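Side-chain contacts in Mgp-operon protein 3 (Mycoplasma pneumoniae, PDB 6RJ1), which serves in cell adhesion as the membrane-associated surface protein P40/P90 and probably takes part in the attachment of the pathogen to host cells: residues 580-585 and 669-674; 686-691 and 730-735; 675-678 and 682-685; 606-611 and 615-620. All coordinates share one frame; numbering follows the deposited sequence.

Contact 1: 580-585 and 669-674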
loop_
_atom_site.group_PDB
_atom_site.type_symbol
_atom_site.label_atom_id
_atom_site.label_comp_id
_atom_site.label_asym_id
_atom_site.label_seq_id
_atom_site.Cartn_x
_atom_site.Cartn_y
_atom_site.Cartn_z
ATOM N N SER A 580 0.085 12.336 15.526
ATOM C CA SER A 580 -0.004 11.009 16.129
ATOM C C SER A 580 -1.415 10.786 16.701
ATOM O O SER A 580 -1.937 11.652 17.425
ATOM C CB SER A 580 1.033 10.880 17.242
ATOM O OG SER A 580 0.815 9.727 18.039
ATOM N N THR A 581 -2.026 9.635 16.365
ATOM C CA THR A 581 -3.371 9.281 16.833
ATOM C C THR A 581 -3.359 8.087 17.785
ATOM O O THR A 581 -4.366 7.390 17.907
ATOM C CB THR A 581 -4.312 9.050 15.662
ATOM O OG1 THR A 581 -3.815 7.977 14.864
ATOM C CG2 THR A 581 -4.545 10.298 14.845
ATOM N N THR A 582 -2.227 7.861 18.465
ATOM C CA THR A 582 -2.068 6.756 19.404
ATOM C C THR A 582 -2.981 6.952 20.612
ATOM O O THR A 582 -3.045 8.053 21.157
ATOM C CB THR A 582 -0.585 6.598 19.774
ATOM O OG1 THR A 582 0.156 6.425 18.565
ATOM C CG2 THR A 582 -0.326 5.425 20.714
ATOM N N ALA A 583 -3.690 5.884 21.012
ATOM C CA ALA A 583 -4.588 5.857 22.163
ATOM C C ALA A 583 -3.831 6.276 23.418
ATOM O O ALA A 583 -2.676 5.887 23.592
ATOM C CB ALA A 583 -5.145 4.454 22.342
ATOM N N GLY A 584 -4.483 7.071 24.264
ATOM C CA GLY A 584 -3.911 7.577 25.510
ATOM C C GLY A 584 -3.466 6.503 26.484
ATOM O O GLY A 584 -3.932 5.361 26.410
ATOM N N LEU A 585 -2.551 6.862 27.405
ATOM C CA LEU A 585 -2.025 5.945 28.420
ATOM C C LEU A 585 -3.119 5.457 29.374
ATOM O O LEU A 585 -3.062 4.331 29.867
ATOM C CB LEU A 585 -0.885 6.602 29.211
ATOM C CG LEU A 585 0.449 6.742 28.488
ATOM C CD1 LEU A 585 1.374 7.675 29.239
ATOM C CD2 LEU A 585 1.127 5.399 28.291
ATOM N N VAL A 669 8.452 7.617 15.512
ATOM C CA VAL A 669 9.271 6.400 15.608
ATOM C C VAL A 669 8.495 5.362 16.441
ATOM O O VAL A 669 8.362 4.214 16.027
ATOM C CB VAL A 669 10.678 6.699 16.201
ATOM C CG1 VAL A 669 11.444 5.421 16.516
ATOM C CG2 VAL A 669 11.489 7.585 15.270
ATOM N N PHE A 670 7.952 5.786 17.591
ATOM C CA PHE A 670 7.167 4.947 18.494
ATOM C C PHE A 670 5.892 4.411 17.839
ATOM O O PHE A 670 5.536 3.252 18.031
ATOM C CB PHE A 670 6.868 5.714 19.794
ATOM C CG PHE A 670 7.913 5.516 20.870
ATOM C CD1 PHE A 670 9.215 5.965 20.691
ATOM C CD2 PHE A 670 7.600 4.859 22.052
ATOM C CE1 PHE A 670 10.188 5.753 21.674
ATOM C CE2 PHE A 670 8.572 4.649 23.034
ATOM C CZ PHE A 670 9.861 5.099 22.839
ATOM N N ASP A 671 5.247 5.241 17.028
ATOM C CA ASP A 671 4.021 4.913 16.304
ATOM C C ASP A 671 4.265 3.947 15.158
ATOM O O ASP A 671 3.400 3.130 14.858
ATOM C CB ASP A 671 3.377 6.195 15.769
ATOM C CG ASP A 671 2.697 7.087 16.799
ATOM O OD1 ASP A 671 2.980 6.935 18.010
ATOM O OD2 ASP A 671 1.885 7.931 16.397
ATOM N N ALA A 672 5.412 4.062 14.486
ATOM C CA ALA A 672 5.726 3.210 13.348
ATOM C C ALA A 672 6.276 1.866 13.773
ATOM O O ALA A 672 6.077 0.879 13.072
ATOM C CB ALA A 672 6.710 3.911 12.437
ATOM N N LEU A 673 6.971 1.821 14.916
ATOM C CA LEU A 673 7.607 0.616 15.424
ATOM C C LEU A 673 6.783 -0.122 16.492
ATOM O O LEU A 673 7.181 -1.204 16.931
ATOM C CB LEU A 673 9.012 0.975 15.926
ATOM C CG LEU A 673 10.159 0.988 14.901
ATOM C CD1 LEU A 673 10.012 2.107 13.876
ATOM C CD2 LEU A 673 11.489 1.149 15.595
ATOM N N GLY A 674 5.627 0.440 16.852
ATOM C CA GLY A 674 4.700 -0.127 17.829
ATOM C C GLY A 674 5.286 -0.240 19.216
ATOM O O GLY A 674 5.209 -1.304 19.836
HETATM O O HOH W 1 -0.304 7.622 14.905
#
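The carboxylate of D671, on the last turns of helix 666-673, reaches into the loop after strand 575-577 and gathers two hydroxyls there. The tight part is at OD2: S580 OG donates to it over 2.7 Å, meeting the syn lone pair. With chi1 at 168°, S580 holds OG opposite its own backbone N, and this swings the hydroxyl across to the helix. T582, the other residue whose CB is directed at the helix, crosses the D671 side chain obliquely, and its OG1 makes a weak hydrogen bond of 2.9 Å with D671 OD1. OD1 also receives a weak bond from N676 ND2, while S580 OG is held by N606 ND2 as well.

The looser side lies beside T581, whose own hydroxyl turns to T690. Here the backbone stays too distant for a direct bond, and a water bridges: it accepts from T581 N at 3.0 Å and donates to D671 OD2 at 2.7 Å. The two segments bury only 110 Å² between them, and the CA atoms of T582 and D671 are 7.1 Å apart. The residues that touch are nonetheless buried, so the several donors round D671 would be expected to favour its ionised form. This is a polar helix-to-loop junction, with one buried aspartate organising hydroxyls and a water, inside the MgpC adhesin family region.

Contact 2: 686-691 and 730-735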
loop_
_atom_site.group_PDB
_atom_site.type_symbol
_atom_site.label_atom_id
_atom_site.label_comp_id
_atom_site.label_asym_id
_atom_site.label_seq_id
_atom_site.Cartn_x
_atom_site.Cartn_y
_atom_site.Cartn_z
ATOM N N LEU A 686 -0.618 0.301 22.749
ATOM C CA LEU A 686 -1.528 1.383 22.392
ATOM C C LEU A 686 -1.541 1.549 20.874
ATOM O O LEU A 686 -0.486 1.742 20.260
ATOM C CB LEU A 686 -1.155 2.681 23.113
ATOM C CG LEU A 686 -1.164 2.627 24.640
ATOM C CD1 LEU A 686 -0.477 3.836 25.222
ATOM C CD2 LEU A 686 -2.566 2.478 25.190
ATOM N N PRO A 687 -2.713 1.397 20.230
ATOM C CA PRO A 687 -2.731 1.468 18.767
ATOM C C PRO A 687 -2.838 2.866 18.183
ATOM O O PRO A 687 -3.453 3.760 18.774
ATOM C CB PRO A 687 -3.949 0.621 18.399
ATOM C CG PRO A 687 -4.892 0.796 19.568
ATOM C CD PRO A 687 -4.060 1.118 20.781
ATOM N N SER A 688 -2.250 3.035 16.995
ATOM C CA SER A 688 -2.356 4.239 16.198
ATOM C C SER A 688 -3.622 4.019 15.356
ATOM O O SER A 688 -3.983 2.872 15.053
ATOM C CB SER A 688 -1.138 4.405 15.293
ATOM O OG SER A 688 -1.375 5.318 14.233
ATOM N N ARG A 689 -4.312 5.100 15.013
ATOM C CA ARG A 689 -5.515 4.979 14.219
ATOM C C ARG A 689 -5.321 5.605 12.829
ATOM O O ARG A 689 -6.284 5.716 12.073
ATOM C CB ARG A 689 -6.700 5.593 14.979
ATOM C CG ARG A 689 -7.451 4.644 15.919
ATOM C CD ARG A 689 -6.696 4.253 17.186
ATOM N NE ARG A 689 -6.292 5.416 17.979
ATOM C CZ ARG A 689 -7.021 5.955 18.951
ATOM N NH1 ARG A 689 -6.576 7.015 19.612
ATOM N NH2 ARG A 689 -8.201 5.438 19.269
ATOM N N THR A 690 -4.063 5.992 12.486
ATOM C CA THR A 690 -3.715 6.621 11.201
ATOM C C THR A 690 -2.407 6.112 10.590
ATOM O O THR A 690 -2.203 6.258 9.385
ATOM C CB THR A 690 -3.683 8.166 11.308
ATOM O OG1 THR A 690 -2.845 8.583 12.392
ATOM C CG2 THR A 690 -5.070 8.792 11.394
ATOM N N ASP A 691 -1.513 5.551 11.409
ATOM C CA ASP A 691 -0.215 5.078 10.931
ATOM C C ASP A 691 -0.093 3.563 10.932
ATOM O O ASP A 691 -0.554 2.913 11.870
ATOM C CB ASP A 691 0.927 5.737 11.723
ATOM C CG ASP A 691 0.975 7.250 11.540
ATOM O OD1 ASP A 691 1.580 7.709 10.547
ATOM O OD2 ASP A 691 0.398 7.974 12.383
ATOM N N SER A 730 -9.978 -2.440 9.547
ATOM C CA SER A 730 -8.640 -1.883 9.585
ATOM C C SER A 730 -7.955 -2.343 10.845
ATOM O O SER A 730 -8.604 -2.559 11.878
ATOM C CB SER A 730 -8.665 -0.361 9.496
ATOM O OG SER A 730 -9.034 0.249 10.721
ATOM N N HIS A 731 -6.642 -2.511 10.760
ATOM C CA HIS A 731 -5.850 -2.964 11.883
ATOM C C HIS A 731 -4.485 -2.310 11.879
ATOM O O HIS A 731 -3.848 -2.176 10.833
ATOM C CB HIS A 731 -5.708 -4.492 11.853
ATOM C CG HIS A 731 -5.565 -5.092 13.212
ATOM N ND1 HIS A 731 -6.619 -5.754 13.820
ATOM C CD2 HIS A 731 -4.508 -5.077 14.059
ATOM C CE1 HIS A 731 -6.167 -6.125 15.008
ATOM N NE2 HIS A 731 -4.899 -5.747 15.193
ATOM N N TYR A 732 -4.030 -1.932 13.065
ATOM C CA TYR A 732 -2.724 -1.337 13.269
ATOM C C TYR A 732 -1.682 -2.442 13.172
ATOM O O TYR A 732 -1.717 -3.420 13.928
ATOM C CB TYR A 732 -2.696 -0.607 14.620
ATOM C CG TYR A 732 -1.347 -0.102 15.074
ATOM C CD1 TYR A 732 -0.636 0.830 14.318
ATOM C CD2 TYR A 732 -0.818 -0.483 16.304
ATOM C CE1 TYR A 732 0.591 1.332 14.760
ATOM C CE2 TYR A 732 0.396 0.017 16.756
ATOM C CZ TYR A 732 1.093 0.928 15.987
ATOM O OH TYR A 732 2.278 1.411 16.473
ATOM N N LEU A 733 -0.798 -2.309 12.186
ATOM C CA LEU A 733 0.241 -3.287 11.906
ATOM C C LEU A 733 1.602 -2.582 11.721
ATOM O O LEU A 733 2.008 -2.306 10.593
ATOM C CB LEU A 733 -0.183 -4.103 10.662
ATOM C CG LEU A 733 0.570 -5.377 10.335
ATOM C CD1 LEU A 733 0.563 -6.345 11.499
ATOM C CD2 LEU A 733 -0.033 -6.038 9.113
ATOM N N PRO A 734 2.298 -2.255 12.833
ATOM C CA PRO A 734 3.589 -1.562 12.712
ATOM C C PRO A 734 4.732 -2.476 12.288
ATOM O O PRO A 734 4.584 -3.688 12.381
ATOM C CB PRO A 734 3.814 -1.032 14.131
ATOM C CG PRO A 734 3.149 -2.021 14.996
ATOM C CD PRO A 734 1.943 -2.480 14.250
ATOM N N VAL A 735 5.888 -1.906 11.865
ATOM C CA VAL A 735 7.083 -2.707 11.547
ATOM C C VAL A 735 7.664 -3.270 12.851
ATOM O O VAL A 735 7.533 -2.613 13.893
ATOM C CB VAL A 735 8.202 -1.957 10.776
ATOM C CG1 VAL A 735 7.960 -1.980 9.283
ATOM C CG2 VAL A 735 8.438 -0.544 11.294
#
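Y732 lays its phenol ring against the backbone of P687 and S688, and almost everything in this contact is packing on that ring. Over one face lies the peptide joining P687 to S688, with S688 N above the ring centre and 3.6 Å from its plane. The opposite face is covered from within its own segment by P734, whose CD stands 3.8 Å above the plane, also over the centre. The ring is therefore sandwiched between a peptide group and a proline.

Apolar contacts flank the peptide: P687 CB lies 3.9 Å from Y732 CD2, and S688 CB approaches Y732 CE1 at 3.6 Å. Y732 has chi1 at 172°, its ring opposite the backbone N, which extends it from the strand into this slot. At the ring edge, in the plane, sits D691 O, 3.2 Å from Y732 CD1.

Polar bonds do not cross between the segments but shape one of them. S688 OG accepts from T690 N at 3.3 Å, forming an ST turn, and from D691 N at 2.8 Å, forming an ST motif; the bend these bonds secure brings D691 O round to the ring edge. The phenol OH of Y732 goes to D671 O, and D691 OD1 to the backbone N of N660.

Y732 ends strand 723-732, which pairs with strands 693-699 and 496-498, while 686-691 leads into strand 693-699. Helix 591-595 packs on L686 and P687 through L594 and V595.

Contact 3: 675-678 and 682-685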
loop_
_atom_site.group_PDB
_atom_site.type_symbol
_atom_site.label_atom_id
_atom_site.label_comp_id
_atom_site.label_asym_id
_atom_site.label_seq_id
_atom_site.Cartn_x
_atom_site.Cartn_y
_atom_site.Cartn_z
ATOM N N LEU A 675 5.883 0.863 19.699
ATOM C CA LEU A 675 6.574 0.919 20.975
ATOM C C LEU A 675 5.796 1.639 22.093
ATOM O O LEU A 675 6.309 1.792 23.202
ATOM C CB LEU A 675 7.963 1.544 20.761
ATOM C CG LEU A 675 8.960 0.707 19.965
ATOM C CD1 LEU A 675 10.034 1.579 19.369
ATOM C CD2 LEU A 675 9.589 -0.363 20.833
ATOM N N ASN A 676 4.557 2.044 21.815
ATOM C CA ASN A 676 3.712 2.707 22.800
ATOM C C ASN A 676 2.905 1.655 23.558
ATOM O O ASN A 676 2.112 0.922 22.964
ATOM C CB ASN A 676 2.812 3.761 22.139
ATOM C CG ASN A 676 3.570 4.862 21.439
ATOM O OD1 ASN A 676 4.344 5.602 22.052
ATOM N ND2 ASN A 676 3.359 5.002 20.139
ATOM N N PHE A 677 3.167 1.546 24.864
ATOM C CA PHE A 677 2.516 0.597 25.761
ATOM C C PHE A 677 2.053 1.335 26.989
ATOM O O PHE A 677 2.700 2.297 27.401
ATOM C CB PHE A 677 3.494 -0.521 26.171
ATOM C CG PHE A 677 3.865 -1.483 25.066
ATOM C CD1 PHE A 677 4.897 -1.187 24.180
ATOM C CD2 PHE A 677 3.203 -2.696 24.927
ATOM C CE1 PHE A 677 5.235 -2.072 23.149
ATOM C CE2 PHE A 677 3.543 -3.584 23.899
ATOM C CZ PHE A 677 4.556 -3.264 23.011
ATOM N N ASN A 678 0.932 0.891 27.578
ATOM C CA ASN A 678 0.404 1.492 28.799
ATOM C C ASN A 678 1.243 1.073 30.009
ATOM O O ASN A 678 1.952 0.062 29.947
ATOM C CB ASN A 678 -1.090 1.161 28.988
ATOM C CG ASN A 678 -1.475 -0.302 29.075
ATOM O OD1 ASN A 678 -0.703 -1.176 29.484
ATOM N ND2 ASN A 678 -2.712 -0.599 28.713
ATOM N N ASN A 682 -0.902 -5.697 33.151
ATOM C CA ASN A 682 -1.464 -6.357 31.960
ATOM C C ASN A 682 -1.138 -5.408 30.799
ATOM O O ASN A 682 -2.018 -4.701 30.295
ATOM C CB ASN A 682 -2.994 -6.612 32.087
ATOM C CG ASN A 682 -3.723 -5.772 33.130
ATOM O OD1 ASN A 682 -3.769 -6.122 34.318
ATOM N ND2 ASN A 682 -4.289 -4.644 32.698
ATOM N N GLU A 683 0.162 -5.333 30.451
ATOM C CA GLU A 683 0.698 -4.440 29.433
ATOM C C GLU A 683 0.040 -4.651 28.081
ATOM O O GLU A 683 0.047 -5.764 27.545
ATOM C CB GLU A 683 2.228 -4.566 29.342
ATOM C CG GLU A 683 2.881 -3.438 28.565
ATOM C CD GLU A 683 4.391 -3.504 28.541
ATOM O OE1 GLU A 683 4.946 -4.283 27.728
ATOM O OE2 GLU A 683 5.020 -2.764 29.330
ATOM N N GLU A 684 -0.563 -3.572 27.561
ATOM C CA GLU A 684 -1.241 -3.543 26.272
ATOM C C GLU A 684 -0.613 -2.508 25.374
ATOM O O GLU A 684 -0.299 -1.408 25.831
ATOM C CB GLU A 684 -2.746 -3.268 26.436
ATOM C CG GLU A 684 -3.581 -4.540 26.490
ATOM C CD GLU A 684 -5.081 -4.338 26.384
ATOM O OE1 GLU A 684 -5.659 -4.701 25.332
ATOM O OE2 GLU A 684 -5.678 -3.817 27.354
ATOM N N ARG A 685 -0.417 -2.866 24.092
ATOM C CA ARG A 685 0.138 -1.968 23.090
ATOM C C ARG A 685 -0.940 -0.996 22.681
ATOM O O ARG A 685 -2.050 -1.408 22.347
ATOM C CB ARG A 685 0.665 -2.731 21.870
ATOM C CG ARG A 685 1.507 -1.864 20.947
ATOM C CD ARG A 685 2.043 -2.629 19.765
ATOM N NE ARG A 685 0.980 -3.050 18.851
ATOM C CZ ARG A 685 1.164 -3.890 17.836
ATOM N NH1 ARG A 685 0.147 -4.222 17.047
ATOM N NH2 ARG A 685 2.366 -4.396 17.595
#
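F677 and R685 meet obliquely, with the aliphatic part of the arginine over one face of the phenyl ring. R685 CG makes a CH-pi contact 4.1 Å from the ring centroid, displaced toward the rim, and R685 CB touches F677 CE2 at 3.6 Å. The guanidinium is not stacked on the ring: its chain bends at chi3 and carries the charged end away toward P734. E683 crosses F677 at about a right angle. With CG anti to the backbone N (chi1 -166°), E683 sets that carbon 3.7 Å from F677 CD2, and the carboxylate plane is turned 44° from the ring, with OE1 approaching it obliquely.

N678 faces E684 differently, through its amide. Its CG occupies the crowded position between backbone N and carbonyl carbon, which folds the amide back over the neighbouring chain. There N678 OD1 accepts from E684 N at 3.1 Å; the bond is nearly straight at hydrogen, but the donor stands 45° out of the carbonyl plane, not on a lone pair. In return N678 N donates to E684 O, also at 3.1 Å and nearly along the C=O axis. One residue thus grips both polar backbone atoms of E684, while N678 ND2 rests on E684 CB at 3.5 Å.

Between these groups the backbones form a single bridge, F677 with R685, where the chain has turned back on itself. The chemistry implies a division of labour: directional bonds from N678 fix the backbone of E684, whereas the ring contacts are non-directional, R685 giving aliphatic carbons and E683 both CG and a carboxylate oxygen.

Contact 4: 606-611 and 615-620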
loop_
_atom_site.group_PDB
_atom_site.type_symbol
_atom_site.label_atom_id
_atom_site.label_comp_id
_atom_site.label_asym_id
_atom_site.label_seq_id
_atom_site.Cartn_x
_atom_site.Cartn_y
_atom_site.Cartn_z
ATOM N N ASN A 606 -0.320 13.970 21.404
ATOM C CA ASN A 606 0.878 13.216 21.745
ATOM C C ASN A 606 2.166 13.982 21.503
ATOM O O ASN A 606 2.264 14.815 20.601
ATOM C CB ASN A 606 0.888 11.854 21.032
ATOM C CG ASN A 606 -0.271 10.963 21.417
ATOM O OD1 ASN A 606 -0.848 11.068 22.502
ATOM N ND2 ASN A 606 -0.646 10.064 20.533
ATOM N N GLY A 607 3.134 13.672 22.343
ATOM C CA GLY A 607 4.468 14.246 22.363
ATOM C C GLY A 607 5.183 13.755 23.600
ATOM O O GLY A 607 4.653 12.890 24.301
ATOM N N LEU A 608 6.370 14.309 23.894
ATOM C CA LEU A 608 7.127 13.899 25.070
ATOM C C LEU A 608 6.507 14.428 26.363
ATOM O O LEU A 608 6.399 15.637 26.552
ATOM C CB LEU A 608 8.617 14.279 24.955
ATOM C CG LEU A 608 9.545 13.710 26.046
ATOM C CD1 LEU A 608 10.098 12.357 25.657
ATOM C CD2 LEU A 608 10.677 14.659 26.339
ATOM N N PHE A 609 6.084 13.497 27.238
ATOM C CA PHE A 609 5.525 13.778 28.561
ATOM C C PHE A 609 6.498 13.220 29.601
ATOM O O PHE A 609 6.730 12.007 29.639
ATOM C CB PHE A 609 4.118 13.170 28.717
ATOM C CG PHE A 609 3.038 13.875 27.929
ATOM C CD1 PHE A 609 2.351 14.956 28.471
ATOM C CD2 PHE A 609 2.683 13.437 26.658
ATOM C CE1 PHE A 609 1.344 15.599 27.749
ATOM C CE2 PHE A 609 1.684 14.087 25.929
ATOM C CZ PHE A 609 1.014 15.159 26.482
ATOM N N THR A 610 7.155 14.114 30.355
ATOM C CA THR A 610 8.140 13.702 31.355
ATOM C C THR A 610 7.504 13.561 32.727
ATOM O O THR A 610 7.398 14.532 33.488
ATOM C CB THR A 610 9.397 14.584 31.350
ATOM O OG1 THR A 610 9.022 15.964 31.385
ATOM C CG2 THR A 610 10.303 14.301 30.162
ATOM N N LEU A 611 7.063 12.328 33.026
ATOM C CA LEU A 611 6.471 11.951 34.305
ATOM C C LEU A 611 7.668 11.743 35.245
ATOM O O LEU A 611 8.383 10.766 35.080
ATOM C CB LEU A 611 5.650 10.639 34.162
ATOM C CG LEU A 611 4.387 10.668 33.288
ATOM C CD1 LEU A 611 4.675 10.149 31.887
ATOM C CD2 LEU A 611 3.286 9.825 33.907
ATOM N N PHE A 615 9.809 9.022 30.916
ATOM C CA PHE A 615 9.120 9.613 29.776
ATOM C C PHE A 615 8.163 8.645 29.090
ATOM O O PHE A 615 8.172 7.448 29.372
ATOM C CB PHE A 615 10.116 10.235 28.773
ATOM C CG PHE A 615 11.239 9.347 28.282
ATOM C CD1 PHE A 615 11.017 8.403 27.281
ATOM C CD2 PHE A 615 12.532 9.501 28.770
ATOM C CE1 PHE A 615 12.058 7.590 26.819
ATOM C CE2 PHE A 615 13.576 8.689 28.305
ATOM C CZ PHE A 615 13.332 7.740 27.332
ATOM N N ALA A 616 7.316 9.190 28.202
ATOM C CA ALA A 616 6.342 8.498 27.358
ATOM C C ALA A 616 6.038 9.437 26.196
ATOM O O ALA A 616 6.077 10.667 26.364
ATOM C CB ALA A 616 5.070 8.192 28.134
ATOM N N TYR A 617 5.774 8.872 25.012
ATOM C CA TYR A 617 5.474 9.691 23.841
ATOM C C TYR A 617 3.957 9.819 23.583
ATOM O O TYR A 617 3.551 10.407 22.589
ATOM C CB TYR A 617 6.255 9.197 22.612
ATOM C CG TYR A 617 7.711 9.613 22.641
ATOM C CD1 TYR A 617 8.102 10.886 22.234
ATOM C CD2 TYR A 617 8.699 8.736 23.075
ATOM C CE1 TYR A 617 9.440 11.273 22.252
ATOM C CE2 TYR A 617 10.043 9.112 23.102
ATOM C CZ TYR A 617 10.409 10.383 22.687
ATOM O OH TYR A 617 11.730 10.769 22.715
ATOM N N VAL A 618 3.136 9.321 24.524
ATOM C CA VAL A 618 1.669 9.348 24.474
ATOM C C VAL A 618 1.105 10.166 25.633
ATOM O O VAL A 618 1.742 10.272 26.686
ATOM C CB VAL A 618 1.011 7.945 24.450
ATOM C CG1 VAL A 618 -0.192 7.929 23.526
ATOM C CG2 VAL A 618 1.993 6.845 24.071
ATOM N N THR A 619 -0.113 10.698 25.454
ATOM C CA THR A 619 -0.810 11.504 26.451
ATOM C C THR A 619 -1.215 10.695 27.686
ATOM O O THR A 619 -1.732 9.583 27.547
ATOM C CB THR A 619 -1.994 12.261 25.824
ATOM O OG1 THR A 619 -2.614 13.062 26.827
ATOM C CG2 THR A 619 -3.033 11.339 25.175
ATOM N N PRO A 620 -1.007 11.237 28.903
ATOM C CA PRO A 620 -1.427 10.504 30.110
ATOM C C PRO A 620 -2.923 10.662 30.407
ATOM O O PRO A 620 -3.450 9.926 31.232
ATOM C CB PRO A 620 -0.536 11.079 31.216
ATOM C CG PRO A 620 0.224 12.244 30.580
ATOM C CD PRO A 620 -0.402 12.535 29.260
#
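The F609 ring carries P620 on one face: CD lies 3.7 Å above the plane, over the ring centre, in a CH-pi contact, the two side chains crossing at about a right angle. A616 O sits at the F609 edge, near its plane, and T619 CA approaches F609 CE2 obliquely at 3.6 Å. The Y617 ring receives the methyl L608 CD1 over a face, 4.0 Å from its centroid, and the same methyl touches F615 CB at 3.8 Å. With chi1 at -171°, L608 holds its branch opposite the backbone N and so sets CD1 between the two aromatic residues.

The third flat group, the amide of N606, runs alongside V618. Its OD1 accepts from T619 N at 3.1 Å, with the donor 38° above the carbonyl plane, while its ND2 serves S580 OG and T582 O. Of the backbone bonds, F609 N to A616 O, at 3.0 Å, is the straight one; A616 N to F609 O and G607 N to Y617 O are weak.

The chemistry is thus mixed: one straight backbone bond is accompanied by proline- and leucine-to-ring packing, and the N606 amide joins the hairpin's base to the loop 580-585.

Overall arrangement
Contacts 1 and 2 are buried throughout, whereas contacts 3 and 4 are only partly so and lie farther from the centre of the chain. Helix 666-673 links all four: D671 belongs to contact 1 and its backbone oxygen takes the Y732 hydroxyl of contact 2, the segments of contact 3 follow the helix, and F670 meets the ring of Y617 from contact 4. The loop 580-585 is shared too, since L585 N bonds to T619 O. Contact 3 passes into contact 2 through the backbone bond from L686 N to N676 O. Chemistry changes with place: hydroxyls and a water round a carboxylate in contact 1, a sandwiched ring in contact 2, and hairpin-like pairing with CH-pi packing in the two outer contacts.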